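Local coordinates for protein aminotransferase (Psychrobacter arcticus 273-4, PDB 3IF2) that probably transfers amino groups between amino acids and oxo acids, perhaps as a valine-pyruvate transaminase, using bound pyridoxal 5'-phosphate, at residues Lys188-Phe193 / Asp225-His230; Pro253-Ser258 / Gly364-Trp369. All coordinates share one frame; numbering follows the deposited sequence. Where two conformers were deposited one is given.

Interaction 1 (Lys188-Phe193 / Asp225-His230); sequences KYRVDF and DEEMAH
Two side chains of helix 225-237 meet the chain as it leaves strand 183-190 and enters helix 193-197: Glu227 reaches the backbone at Val191, and His230 presents its ring to Phe193. At Lys188 the link is indirect, through a water 2.7 Å from Lys188 NZ and 2.6 Å from Glu227 OE1 that also donates to Tyr189 O; the ammonium forms a salt bridge with Glu363. Arg190 lays CB and CG against Glu227 OE2, while its guanidinium, in one of two conformers, forms a salt bridge with Asp176. Val191 N gives the direct bond, 3.1 Å to Glu227 OE2 at 163°, coming from above the carboxylate plane, and Val191 CG2 packs 4.0 Å from Glu227 CD. The buried carboxylate thus has both oxygens held. Asp192 caps the helix beginning at Phe193. The Phe193 ring is sandwiched, with Val191 CG1 over one face and the imidazole over the other; the two rings form a face-to-face stack, planes 15° apart. His230 gets there with CG anti to the backbone N (chi1 -163°). Phe193 CZ lies 3.6 Å from Glu227 O, at the edge of the ring. With an alanine at Phe193, the imidazole would probably lose its stacking partner and be freer to turn. Helix 225-237 joins parallel strands 207-213 and 242-245, a beta-alpha-beta crossover typical of the large domain of class I and II aminotransferases.

Interaction 2 (Pro253-Ser258 / Gly364-Trp369); sequences PNIIYS and GAIFLW
A single beta bridge, set beside the cofactor pocket, joins Ile256 to Gly364 and so ties the loop after strand 242-245 to the approach to strand 367-372. Ile255 is the centre of an inverse gamma turn, closed by a weak bond from Ile256 N to Asn254 O, and this bend presents Ile255 O to the other segment. Ala365 N donates to Ile255 O over 3.0 Å. With a second backbone bond, between Tyr257 and Glu363, on the other side of the bridge, the bridged residues form a non-hydrogen-bonded antiparallel pair, Ile256 CA and Gly364 CA 4.3 Å apart. Packing here is close: Ile255 O comes within 3.1 Å of Gly364 CA, and a beta carbon on that glycine would collide with the oxygen. The ring of Tyr257 lies over the same glycine, Gly364 CA sitting off-centre beneath one face, with Tyr257 CD2 4.0 Å from Gly364 N. Ile255 splits its branches between two neighbours. Ile255 CG2, anti to the backbone N, touches Ala365 O at 3.4 Å, whereas Ile255 CD1 meets Ile366 CG2 at 3.9 Å. Ile366 holds its other branch, CG1, between backbone N and carbonyl carbon (chi1 66°), where it rests on a face of the Phe367 ring. Tyr337 of helix 324-351 packs on both Ile255 and Tyr257. With Ile366 next to the cofactor-binding Tyr248 and Lys276, this bridge between loops forms part of the surroundings of the pyridoxal phosphate pocket in a fold type I enzyme, the fold of class I and II aminotransferases.

Overall arrangement
The pair illustrates how one sheet can join a peripheral contact to a central one. The centres of interaction 1 and interaction 2 are about 17 Å apart, yet both reach the sheet in which strand 357-360 separates strands 183-190 and 367-372. Across that intervening strand Tyr189 OH and Trp369 NE1 approach to 2.8 Å, a probable hydrogen bond. A second connection runs through Glu363, which pairs with Lys188 and bonds to the backbone of Tyr257. Only interaction 2 borders the active site: the side chain of Ala365 is about 7 Å from bound pyridoxal phosphate, and that of Ile366 about 5 Å from that of Lys276, whereas interaction 1 lies away from the cofactor.

Interaction 1 (Lys188-Phe193 / Asp225-His230)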
loop_
_atom_site.group_PDB
_atom_site.type_symbol
_atom_site.label_atom_id
_atom_site.label_comp_id
_atom_site.label_asym_id
_atom_site.label_seq_id
_atom_site.Cartn_x
_atom_site.Cartn_y
_atom_site.Cartn_z
ATOM N N LYS A 188 22.303 27.107 -9.009
ATOM C CA LYS A 188 21.635 26.596 -7.825
ATOM C C LYS A 188 20.356 27.377 -7.595
ATOM O O LYS A 188 20.385 28.613 -7.516
ATOM C CB LYS A 188 22.534 26.757 -6.581
ATOM C CG LYS A 188 22.100 25.899 -5.329
ATOM C CD LYS A 188 22.645 26.453 -3.997
ATOM C CE LYS A 188 22.483 25.521 -2.788
ATOM N NZ LYS A 188 21.160 24.819 -2.621
ATOM N N TYR A 189 19.243 26.653 -7.488
ATOM C CA TYR A 189 17.953 27.235 -7.136
ATOM C C TYR A 189 18.021 27.610 -5.650
ATOM O O TYR A 189 18.644 26.871 -4.865
ATOM C CB TYR A 189 16.796 26.242 -7.346
ATOM C CG TYR A 189 16.502 25.867 -8.782
ATOM C CD1 TYR A 189 16.130 26.837 -9.712
ATOM C CD2 TYR A 189 16.497 24.526 -9.201
ATOM C CE1 TYR A 189 15.819 26.497 -11.041
ATOM C CE2 TYR A 189 16.192 24.177 -10.534
ATOM C CZ TYR A 189 15.844 25.175 -11.434
ATOM O OH TYR A 189 15.554 24.834 -12.723
ATOM N N ARG A 190 17.403 28.747 -5.295
ATOM C CA ARG A 190 17.342 29.221 -3.899
ATOM C C ARG A 190 15.945 29.742 -3.528
ATOM O O ARG A 190 15.218 30.270 -4.365
ATOM C CB ARG A 190 18.472 30.228 -3.573
ATOM C CG ARG A 190 19.844 29.520 -3.354
ATOM C CD ARG A 190 20.856 30.311 -2.497
ATOM N NE ARG A 190 21.552 31.385 -3.211
ATOM C CZ ARG A 190 22.752 31.257 -3.777
ATOM N NH1 ARG A 190 23.407 30.101 -3.730
ATOM N NH2 ARG A 190 23.292 32.293 -4.396
ATOM N N VAL A 191 15.581 29.561 -2.255
ATOM C CA VAL A 191 14.255 29.924 -1.763
ATOM C C VAL A 191 14.033 31.443 -1.768
ATOM O O VAL A 191 14.844 32.200 -1.224
ATOM C CB VAL A 191 13.956 29.346 -0.340
ATOM C CG1 VAL A 191 12.560 29.756 0.126
ATOM C CG2 VAL A 191 14.069 27.826 -0.341
ATOM N N ASP A 192 12.930 31.854 -2.401
ATOM C CA ASP A 192 12.505 33.249 -2.472
ATOM C C ASP A 192 11.621 33.472 -1.245
ATOM O O ASP A 192 10.406 33.261 -1.299
ATOM C CB ASP A 192 11.768 33.510 -3.796
ATOM C CG ASP A 192 11.300 34.961 -3.965
ATOM O OD1 ASP A 192 11.625 35.850 -3.137
ATOM O OD2 ASP A 192 10.602 35.199 -4.973
ATOM N N PHE A 193 12.254 33.868 -0.139
ATOM C CA PHE A 193 11.551 34.130 1.126
ATOM C C PHE A 193 10.650 35.367 1.082
ATOM O O PHE A 193 9.678 35.410 1.825
ATOM C CB PHE A 193 12.509 34.166 2.336
ATOM C CG PHE A 193 13.068 32.795 2.716
ATOM C CD1 PHE A 193 12.259 31.848 3.374
ATOM C CD2 PHE A 193 14.398 32.446 2.419
ATOM C CE1 PHE A 193 12.759 30.590 3.715
ATOM C CE2 PHE A 193 14.911 31.191 2.765
ATOM C CZ PHE A 193 14.087 30.257 3.405
ATOM N N ASP A 225 21.295 24.520 5.177
ATOM C CA ASP A 225 20.991 24.535 6.617
ATOM C C ASP A 225 20.266 25.829 7.051
ATOM O O ASP A 225 19.272 25.756 7.797
ATOM C CB ASP A 225 22.266 24.313 7.459
ATOM C CG ASP A 225 22.759 22.860 7.437
ATOM O OD1 ASP A 225 22.016 21.930 7.000
ATOM O OD2 ASP A 225 23.906 22.644 7.901
ATOM N N GLU A 226 20.733 26.974 6.533
ATOM C CA GLU A 226 20.119 28.280 6.838
ATOM C C GLU A 226 18.701 28.372 6.245
ATOM O O GLU A 226 17.785 28.892 6.892
ATOM C CB GLU A 226 20.983 29.442 6.339
ATOM C CG GLU A 226 20.575 30.800 6.913
ATOM C CD GLU A 226 21.365 31.939 6.322
ATOM O OE1 GLU A 226 22.076 31.722 5.319
ATOM O OE2 GLU A 226 21.260 33.056 6.859
ATOM N N GLU A 227 18.522 27.849 5.026
ATOM C CA GLU A 227 17.192 27.822 4.378
ATOM C C GLU A 227 16.193 26.942 5.165
ATOM O O GLU A 227 15.024 27.347 5.359
ATOM C CB GLU A 227 17.274 27.378 2.906
ATOM C CG GLU A 227 17.821 28.453 1.941
ATOM C CD GLU A 227 18.022 27.959 0.510
ATOM O OE1 GLU A 227 18.228 26.750 0.288
ATOM O OE2 GLU A 227 18.003 28.802 -0.412
HETATM N N MSE A 228 16.657 25.780 5.642
HETATM C CA MSE A 228 15.816 24.883 6.465
HETATM C C MSE A 228 15.424 25.463 7.830
HETATM O O MSE A 228 14.291 25.246 8.292
HETATM C CB MSE A 228 16.481 23.519 6.668
HETATM C CG MSE A 228 16.670 22.705 5.390
HETATM SE SE MSE A 228 15.108 22.412 4.252
HETATM C CE MSE A 228 13.901 21.852 5.667
ATOM N N ALA A 229 16.358 26.169 8.476
ATOM C CA ALA A 229 16.095 26.803 9.773
ATOM C C ALA A 229 14.977 27.839 9.649
ATOM O O ALA A 229 14.066 27.882 10.473
ATOM C CB ALA A 229 17.352 27.461 10.323
ATOM N N HIS A 230 15.062 28.645 8.596
ATOM C CA HIS A 230 14.085 29.696 8.298
ATOM C C HIS A 230 12.698 29.047 8.087
ATOM O O HIS A 230 11.715 29.499 8.683
ATOM C CB HIS A 230 14.534 30.488 7.049
ATOM C CG HIS A 230 13.864 31.810 6.870
ATOM N ND1 HIS A 230 14.405 32.795 6.076
ATOM C CD2 HIS A 230 12.738 32.337 7.410
ATOM C CE1 HIS A 230 13.614 33.854 6.096
ATOM N NE2 HIS A 230 12.597 33.603 6.900
HETATM O O HOH W 1 18.751 25.854 -2.103
#

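Interaction 2 (Pro253-Ser258 / Gly364-Trp369)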
loop_
_atom_site.group_PDB
_atom_site.type_symbol
_atom_site.label_atom_id
_atom_site.label_comp_id
_atom_site.label_asym_id
_atom_site.label_seq_id
_atom_site.Cartn_x
_atom_site.Cartn_y
_atom_site.Cartn_z
ATOM N N PRO A 253 19.967 6.825 2.142
ATOM C CA PRO A 253 21.201 6.398 1.483
ATOM C C PRO A 253 22.334 7.423 1.501
ATOM O O PRO A 253 23.390 7.123 0.965
ATOM C CB PRO A 253 20.739 6.096 0.053
ATOM C CG PRO A 253 19.681 7.100 -0.186
ATOM C CD PRO A 253 19.028 7.385 1.160
ATOM N N ASN A 254 22.108 8.601 2.092
ATOM C CA ASN A 254 23.120 9.655 2.282
ATOM C C ASN A 254 23.760 10.059 0.967
ATOM O O ASN A 254 24.975 10.183 0.886
ATOM C CB ASN A 254 24.165 9.175 3.310
ATOM C CG ASN A 254 25.097 10.308 3.835
ATOM O OD1 ASN A 254 24.661 11.430 4.131
ATOM N ND2 ASN A 254 26.382 9.981 3.975
ATOM N N ILE A 255 22.939 10.216 -0.077
ATOM C CA ILE A 255 23.422 10.615 -1.412
ATOM C C ILE A 255 23.406 12.162 -1.435
ATOM O O ILE A 255 22.614 12.768 -2.149
ATOM C CB ILE A 255 22.574 9.988 -2.564
ATOM C CG1 ILE A 255 22.462 8.465 -2.413
ATOM C CG2 ILE A 255 23.179 10.357 -3.937
ATOM C CD1 ILE A 255 21.507 7.795 -3.366
ATOM N N ILE A 256 24.240 12.765 -0.577
ATOM C CA ILE A 256 24.393 14.213 -0.404
ATOM C C ILE A 256 25.874 14.517 -0.493
ATOM O O ILE A 256 26.645 13.949 0.263
ATOM C CB ILE A 256 23.910 14.712 0.977
ATOM C CG1 ILE A 256 22.395 14.624 1.075
ATOM C CG2 ILE A 256 24.287 16.180 1.195
ATOM C CD1 ILE A 256 21.799 15.347 2.316
ATOM N N TYR A 257 26.259 15.418 -1.396
ATOM C CA TYR A 257 27.666 15.760 -1.588
ATOM C C TYR A 257 28.042 17.159 -1.063
ATOM O O TYR A 257 29.156 17.598 -1.319
ATOM C CB TYR A 257 28.079 15.636 -3.059
ATOM C CG TYR A 257 27.436 14.523 -3.879
ATOM C CD1 TYR A 257 27.357 13.184 -3.425
ATOM C CD2 TYR A 257 26.980 14.812 -5.181
ATOM C CE1 TYR A 257 26.759 12.175 -4.253
ATOM C CE2 TYR A 257 26.401 13.849 -6.005
ATOM C CZ TYR A 257 26.289 12.547 -5.551
ATOM O OH TYR A 257 25.706 11.681 -6.438
ATOM N N SER A 258 27.141 17.845 -0.350
ATOM C CA SER A 258 27.415 19.164 0.241
ATOM C C SER A 258 27.033 19.178 1.724
ATOM O O SER A 258 26.222 18.372 2.167
ATOM C CB SER A 258 26.696 20.276 -0.537
ATOM O OG SER A 258 25.291 20.187 -0.407
ATOM N N GLY A 364 23.239 16.191 -4.743
ATOM C CA GLY A 364 22.629 14.976 -4.261
ATOM C C GLY A 364 21.638 14.309 -5.192
ATOM O O GLY A 364 21.407 14.782 -6.319
ATOM N N ALA A 365 21.042 13.211 -4.706
ATOM C CA ALA A 365 20.093 12.409 -5.479
ATOM C C ALA A 365 20.797 11.773 -6.698
ATOM O O ALA A 365 22.018 11.841 -6.801
ATOM C CB ALA A 365 18.842 13.231 -5.869
ATOM N N ILE A 366 20.032 11.199 -7.620
ATOM C CA ILE A 366 20.572 10.360 -8.694
ATOM C C ILE A 366 20.282 10.875 -10.100
ATOM O O ILE A 366 20.209 10.089 -11.059
ATOM C CB ILE A 366 20.025 8.895 -8.489
ATOM C CG1 ILE A 366 18.493 8.793 -8.687
ATOM C CG2 ILE A 366 20.391 8.392 -7.066
ATOM C CD1 ILE A 366 17.926 7.356 -8.611
ATOM N N PHE A 367 20.146 12.193 -10.224
ATOM C CA PHE A 367 19.794 12.856 -11.484
ATOM C C PHE A 367 20.648 14.071 -11.760
ATOM O O PHE A 367 21.146 14.693 -10.822
ATOM C CB PHE A 367 18.355 13.398 -11.431
ATOM C CG PHE A 367 17.345 12.419 -10.934
ATOM C CD1 PHE A 367 16.859 11.408 -11.768
ATOM C CD2 PHE A 367 16.863 12.502 -9.627
ATOM C CE1 PHE A 367 15.912 10.479 -11.301
ATOM C CE2 PHE A 367 15.908 11.576 -9.151
ATOM C CZ PHE A 367 15.433 10.570 -9.993
ATOM N N LEU A 368 20.809 14.389 -13.046
ATOM C CA LEU A 368 21.350 15.695 -13.482
ATOM C C LEU A 368 20.151 16.488 -14.106
ATOM O O LEU A 368 19.319 15.929 -14.860
ATOM C CB LEU A 368 22.549 15.576 -14.442
ATOM C CG LEU A 368 23.901 15.188 -13.802
ATOM C CD1 LEU A 368 24.932 14.939 -14.865
ATOM C CD2 LEU A 368 24.412 16.227 -12.833
ATOM N N TRP A 369 20.067 17.766 -13.757
ATOM C CA TRP A 369 19.015 18.677 -14.221
ATOM C C TRP A 369 19.687 19.663 -15.170
ATOM O O TRP A 369 20.488 20.487 -14.726
ATOM C CB TRP A 369 18.404 19.363 -13.008
ATOM C CG TRP A 369 17.270 20.316 -13.234
ATOM C CD1 TRP A 369 17.297 21.672 -13.079
ATOM C CD2 TRP A 369 15.934 19.986 -13.599
ATOM N NE1 TRP A 369 16.072 22.200 -13.333
ATOM C CE2 TRP A 369 15.214 21.192 -13.667
ATOM C CE3 TRP A 369 15.273 18.784 -13.894
ATOM C CZ2 TRP A 369 13.859 21.237 -13.998
ATOM C CZ3 TRP A 369 13.916 18.831 -14.237
ATOM C CH2 TRP A 369 13.229 20.052 -14.282
#